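Local coordinates for protein ATP phosphoribosyltransferase regulatory subunit (Bacillus halodurans, PDB 3OD1) that is probably required, together with the HisG subunit, for the first step of histidine biosynthesis and may allow its feedback regulation by histidine, at residues P13-R17 with K122-F126; E337-F343 with A364-L370. All blocks are in the same frame, centred on the assembly; numbering follows the deposited sequence.

Interaction 1: residues P13-R17 with K122-F126; sequences PFGMR and KPAEF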
loop_
_atom_site.group_PDB
_atom_site.type_symbol
_atom_site.label_atom_id
_atom_site.label_comp_id
_atom_site.label_asym_id
_atom_site.label_seq_id
_atom_site.Cartn_x
_atom_site.Cartn_y
_atom_site.Cartn_z
ATOM N N PRO B 13 7.012 17.494 -0.600
ATOM C CA PRO B 13 6.639 17.881 -1.966
ATOM C C PRO B 13 5.152 18.239 -2.061
ATOM O O PRO B 13 4.300 17.623 -1.405
ATOM C CB PRO B 13 6.925 16.617 -2.781
ATOM C CG PRO B 13 7.991 15.897 -2.015
ATOM C CD PRO B 13 7.722 16.198 -0.552
ATOM N N PHE B 14 4.850 19.227 -2.897
ATOM C CA PHE B 14 3.493 19.755 -3.018
ATOM C C PHE B 14 2.465 18.660 -3.308
ATOM O O PHE B 14 2.680 17.797 -4.170
ATOM C CB PHE B 14 3.451 20.830 -4.107
ATOM C CG PHE B 14 2.184 21.625 -4.120
ATOM C CD1 PHE B 14 2.002 22.678 -3.234
ATOM C CD2 PHE B 14 1.174 21.320 -5.012
ATOM C CE1 PHE B 14 0.829 23.414 -3.233
ATOM C CE2 PHE B 14 -0.005 22.054 -5.021
ATOM C CZ PHE B 14 -0.175 23.102 -4.127
ATOM N N GLY B 15 1.355 18.690 -2.572
ATOM C CA GLY B 15 0.288 17.727 -2.759
ATOM C C GLY B 15 0.470 16.390 -2.047
ATOM O O GLY B 15 -0.392 15.510 -2.177
HETATM N N MSE B 16 1.581 16.228 -1.317
HETATM C CA MSE B 16 1.832 14.995 -0.556
HETATM C C MSE B 16 1.307 15.167 0.866
HETATM O O MSE B 16 1.261 16.294 1.378
HETATM C CB MSE B 16 3.334 14.671 -0.486
HETATM C CG MSE B 16 3.997 14.355 -1.807
HETATM SE SE MSE B 16 3.279 12.756 -2.693
HETATM C CE MSE B 16 2.326 13.709 -4.085
ATOM N N ARG B 17 0.938 14.054 1.506
ATOM C CA ARG B 17 0.347 14.080 2.841
ATOM C C ARG B 17 0.795 12.887 3.659
ATOM O O ARG B 17 0.887 11.773 3.139
ATOM C CB ARG B 17 -1.188 14.030 2.757
ATOM C CG ARG B 17 -1.855 15.167 1.963
ATOM C CD ARG B 17 -3.348 14.867 1.732
ATOM N NE ARG B 17 -3.531 13.616 0.986
ATOM C CZ ARG B 17 -4.689 12.971 0.828
ATOM N NH1 ARG B 17 -4.724 11.841 0.129
ATOM N NH2 ARG B 17 -5.809 13.443 1.363
ATOM N N LYS B 122 -5.679 20.247 -3.639
ATOM C CA LYS B 122 -5.964 18.836 -3.889
ATOM C C LYS B 122 -4.718 17.957 -3.770
ATOM O O LYS B 122 -3.624 18.357 -4.173
ATOM C CB LYS B 122 -6.621 18.650 -5.262
ATOM C CG LYS B 122 -8.129 18.863 -5.266
ATOM C CD LYS B 122 -8.670 18.974 -6.688
ATOM C CE LYS B 122 -10.190 19.100 -6.693
ATOM N NZ LYS B 122 -10.718 19.564 -8.010
ATOM N N PRO B 123 -4.884 16.756 -3.200
ATOM C CA PRO B 123 -3.791 15.791 -3.038
ATOM C C PRO B 123 -3.366 15.191 -4.375
ATOM O O PRO B 123 -4.206 14.894 -5.225
ATOM C CB PRO B 123 -4.411 14.714 -2.144
ATOM C CG PRO B 123 -5.871 14.808 -2.403
ATOM C CD PRO B 123 -6.142 16.266 -2.608
ATOM N N ALA B 124 -2.063 15.030 -4.563
ATOM C CA ALA B 124 -1.539 14.431 -5.779
ATOM C C ALA B 124 -1.337 12.919 -5.600
ATOM O O ALA B 124 -0.841 12.239 -6.496
ATOM C CB ALA B 124 -0.243 15.091 -6.155
ATOM N N GLU B 125 -1.697 12.411 -4.427
ATOM C CA GLU B 125 -1.579 10.984 -4.125
ATOM C C GLU B 125 -2.724 10.593 -3.208
ATOM O O GLU B 125 -2.908 11.212 -2.166
ATOM C CB GLU B 125 -0.243 10.660 -3.415
ATOM C CG GLU B 125 -0.181 9.198 -3.002
ATOM C CD GLU B 125 1.123 8.795 -2.293
ATOM O OE1 GLU B 125 1.927 9.678 -1.931
ATOM O OE2 GLU B 125 1.335 7.584 -2.100
ATOM N N PHE B 126 -3.493 9.574 -3.576
ATOM C CA PHE B 126 -4.618 9.160 -2.730
ATOM C C PHE B 126 -4.974 7.704 -2.978
ATOM O O PHE B 126 -4.723 7.174 -4.049
ATOM C CB PHE B 126 -5.849 10.067 -2.945
ATOM C CG PHE B 126 -6.361 10.070 -4.352
ATOM C CD1 PHE B 126 -7.146 9.028 -4.819
ATOM C CD2 PHE B 126 -6.056 11.108 -5.213
ATOM C CE1 PHE B 126 -7.626 9.029 -6.132
ATOM C CE2 PHE B 126 -6.526 11.118 -6.517
ATOM C CZ PHE B 126 -7.312 10.077 -6.979
HETATM O O HOH W 1 -1.543 13.462 -0.961
HETATM O O HOH W 2 0.800 11.686 -0.171
#

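Interaction 2: residues E337-F343 with A364-L370; sequences EQTCILF and AVVLQDL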
loop_
_atom_site.group_PDB
_atom_site.type_symbol
_atom_site.label_atom_id
_atom_site.label_comp_id
_atom_site.label_asym_id
_atom_site.label_seq_id
_atom_site.Cartn_x
_atom_site.Cartn_y
_atom_site.Cartn_z
ATOM N N GLU B 337 -5.590 2.405 23.039
ATOM C CA GLU B 337 -6.247 1.204 23.549
ATOM C C GLU B 337 -5.266 0.344 24.324
ATOM O O GLU B 337 -5.635 -0.344 25.275
ATOM C CB GLU B 337 -6.830 0.383 22.392
ATOM C CG GLU B 337 -7.266 -1.043 22.771
ATOM C CD GLU B 337 -6.130 -2.074 22.722
ATOM O OE1 GLU B 337 -5.948 -2.716 21.662
ATOM O OE2 GLU B 337 -5.431 -2.262 23.743
ATOM N N GLN B 338 -4.011 0.395 23.901
ATOM C CA GLN B 338 -2.960 -0.466 24.425
ATOM C C GLN B 338 -2.818 -0.442 25.952
ATOM O O GLN B 338 -3.148 0.550 26.610
ATOM C CB GLN B 338 -1.632 -0.112 23.751
ATOM C CG GLN B 338 -1.611 -0.406 22.248
ATOM C CD GLN B 338 -1.555 0.850 21.393
ATOM O OE1 GLN B 338 -1.841 1.952 21.858
ATOM N NE2 GLN B 338 -1.182 0.685 20.130
ATOM N N THR B 339 -2.349 -1.559 26.501
ATOM C CA THR B 339 -1.916 -1.635 27.892
ATOM C C THR B 339 -0.401 -1.398 27.953
ATOM O O THR B 339 0.325 -1.744 27.012
ATOM C CB THR B 339 -2.222 -3.008 28.490
ATOM O OG1 THR B 339 -3.638 -3.207 28.535
ATOM C CG2 THR B 339 -1.679 -3.106 29.880
ATOM N N CYS B 340 0.073 -0.804 29.047
ATOM C CA CYS B 340 1.493 -0.510 29.202
ATOM C C CYS B 340 2.039 -1.098 30.506
ATOM O O CYS B 340 1.545 -0.795 31.584
ATOM C CB CYS B 340 1.737 1.000 29.174
ATOM S SG CYS B 340 3.464 1.480 29.429
ATOM N N ILE B 341 3.043 -1.960 30.392
ATOM C CA ILE B 341 3.723 -2.507 31.558
ATOM C C ILE B 341 5.054 -1.783 31.696
ATOM O O ILE B 341 5.891 -1.843 30.800
ATOM C CB ILE B 341 3.973 -4.028 31.417
ATOM C CG1 ILE B 341 2.643 -4.787 31.340
ATOM C CG2 ILE B 341 4.825 -4.545 32.576
ATOM C CD1 ILE B 341 2.778 -6.221 30.841
ATOM N N LEU B 342 5.220 -1.059 32.792
ATOM C CA LEU B 342 6.472 -0.359 33.072
ATOM C C LEU B 342 7.313 -1.235 33.983
ATOM O O LEU B 342 6.844 -1.674 35.032
ATOM C CB LEU B 342 6.199 0.980 33.765
ATOM C CG LEU B 342 5.412 2.004 32.944
ATOM C CD1 LEU B 342 4.829 3.083 33.846
ATOM C CD2 LEU B 342 6.296 2.612 31.848
ATOM N N PHE B 343 8.549 -1.504 33.591
ATOM C CA PHE B 343 9.369 -2.370 34.424
ATOM C C PHE B 343 10.712 -1.767 34.774
ATOM O O PHE B 343 11.175 -0.844 34.118
ATOM C CB PHE B 343 9.551 -3.754 33.786
ATOM C CG PHE B 343 10.369 -3.750 32.521
ATOM C CD1 PHE B 343 11.719 -4.059 32.551
ATOM C CD2 PHE B 343 9.783 -3.469 31.301
ATOM C CE1 PHE B 343 12.470 -4.067 31.384
ATOM C CE2 PHE B 343 10.534 -3.470 30.128
ATOM C CZ PHE B 343 11.874 -3.773 30.174
ATOM N N ALA B 364 -3.024 -5.950 23.170
ATOM C CA ALA B 364 -1.868 -5.178 22.756
ATOM C C ALA B 364 -1.188 -4.618 23.998
ATOM O O ALA B 364 -1.844 -4.004 24.847
ATOM C CB ALA B 364 -2.292 -4.052 21.810
ATOM N N VAL B 365 0.127 -4.828 24.098
ATOM C CA VAL B 365 0.892 -4.405 25.267
ATOM C C VAL B 365 2.175 -3.669 24.889
ATOM O O VAL B 365 2.975 -4.161 24.095
ATOM C CB VAL B 365 1.275 -5.608 26.165
ATOM C CG1 VAL B 365 1.958 -5.121 27.435
ATOM C CG2 VAL B 365 0.044 -6.417 26.528
ATOM N N VAL B 366 2.365 -2.488 25.464
ATOM C CA VAL B 366 3.649 -1.817 25.385
ATOM C C VAL B 366 4.448 -2.220 26.628
ATOM O O VAL B 366 4.022 -1.972 27.754
ATOM C CB VAL B 366 3.496 -0.285 25.331
ATOM C CG1 VAL B 366 4.851 0.400 25.509
ATOM C CG2 VAL B 366 2.861 0.148 24.016
ATOM N N LEU B 367 5.584 -2.882 26.415
ATOM C CA LEU B 367 6.457 -3.311 27.508
ATOM C C LEU B 367 7.607 -2.312 27.567
ATOM O O LEU B 367 8.400 -2.220 26.635
ATOM C CB LEU B 367 6.974 -4.719 27.226
ATOM C CG LEU B 367 7.900 -5.392 28.241
ATOM C CD1 LEU B 367 7.264 -5.502 29.614
ATOM C CD2 LEU B 367 8.283 -6.761 27.704
ATOM N N GLN B 368 7.642 -1.518 28.632
ATOM C CA GLN B 368 8.489 -0.335 28.674
ATOM C C GLN B 368 9.404 -0.292 29.906
ATOM O O GLN B 368 8.939 -0.256 31.061
ATOM C CB GLN B 368 7.629 0.928 28.630
ATOM C CG GLN B 368 8.437 2.199 28.736
ATOM C CD GLN B 368 9.319 2.415 27.520
ATOM O OE1 GLN B 368 8.840 2.445 26.388
ATOM N NE2 GLN B 368 10.615 2.561 27.748
ATOM N N ASP B 369 10.707 -0.307 29.636
ATOM C CA ASP B 369 11.736 -0.070 30.645
ATOM C C ASP B 369 11.611 1.345 31.153
ATOM O O ASP B 369 11.666 2.313 30.390
ATOM C CB ASP B 369 13.127 -0.293 30.036
ATOM C CG ASP B 369 14.247 -0.294 31.076
ATOM O OD1 ASP B 369 14.147 0.432 32.097
ATOM O OD2 ASP B 369 15.246 -1.014 30.848
ATOM N N LEU B 370 11.427 1.475 32.459
ATOM C CA LEU B 370 11.178 2.780 33.038
ATOM C C LEU B 370 12.380 3.703 32.816
ATOM O O LEU B 370 12.228 4.915 32.667
ATOM C CB LEU B 370 10.864 2.634 34.522
ATOM C CG LEU B 370 10.481 3.916 35.239
ATOM C CD1 LEU B 370 9.039 4.267 34.918
ATOM C CD2 LEU B 370 10.677 3.731 36.737
#

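Interaction 1: residues P13-R17 with K122-F126
A direct backbone hydrogen bond joins the two segments, from A124 N to G15 O (3.0 Å), and P123 CA adds a CA-H...O contact to the same oxygen. G15 sits third in a type II beta turn running from P13 to M16; its positive phi suits glycine, and a side chain there would also press on A124 CB.

The guanidinium of R17 supplies the second polar link. NH1 donates to E125 O (3.0 Å) in the plane of that carbonyl, though the oxygen lies 25° out of the guanidinium plane and the bond is bent (141°). A kink at chi3 (-60°) turns the otherwise extended arginine chain across P123, whose CB sits 3.3 Å above the centre of one guanidinium face. Two waters fill in the network: water 1 accepts from R17 NE and lies within bonding distance of G15 O and E125 O, while water 2 links R17 N to E125 OE1.

Apolar contact comes from selenomethionine M16, with CE 3.6 Å from A124 CB and SE beside E125 OE1. The carboxylate of E125 reaches beyond the contact, its OE2 bonding to T50 of the second subunit.

Main-chain carbonyls and water therefore carry most of the polar pairing, and E125 couples this loop-to-strand junction of the synthetase-like domain to the dimer interface.

Interaction 2: residues E337-F343 with A364-L370
Strands 339-343 and 365-369 run parallel, their axes 4.5 Å apart at closest approach and inclined by 17°, with T339 level with V365 and F343 with D369. Six backbone hydrogen bonds join the segments, from T339 N to A364 O at one end to L370 N to F343 O (2.9 Å) at the other.

On the face carrying I341, F343 and L367, I341 CD1 meets V365 CG1 at 3.7 Å, and L367 CD1 touches both I341 CG2 and F343 CD2. With CG set between its backbone N and carbonyl carbon (chi1 67°), F343 swings its ring over the neighbouring strand, where D369 CA forms a CH-pi contact 3.8 Å from the centroid. A leucine in place of F343 would probably lose this CH-pi contact and open a gap beside L367 and D369. The other face carries C340, V366, L342 and Q368; here L342 CD2 packs 3.8 Å from Q368 CG, while the Q368 amide donates to D369 O and bonds with D136 and R105 of the second subunit.

Helix 348-359 covers the F343 face, completing a beta-alpha-beta crossover; helix 376-381 packs on the C340 and L342 face, so apolar side chains line both sides of the strand pair, while the polar end of Q368 joins the subunits.

In the fold
From the N terminus, the chain first passes through 13-17, in the loop before helix 21-40, and interaction 1 closes when it returns at 122-126, where it enters strand 125-134 of the mixed sheet of the histidyl-tRNA synthetase-like domain. Interaction 2 opens only much later, so the two neither nest nor cross. It closes a far shorter loop, through helix 348-359, and sets strand 365-369 at one edge of the small parallel sheet, with 339-343 central and 385-389 on the far side. The centres of interactions 1 and 2 are about 35 Å apart, and the nearest atoms of interactions 1 and 2 about 20 Å apart. Both nevertheless touch the second subunit.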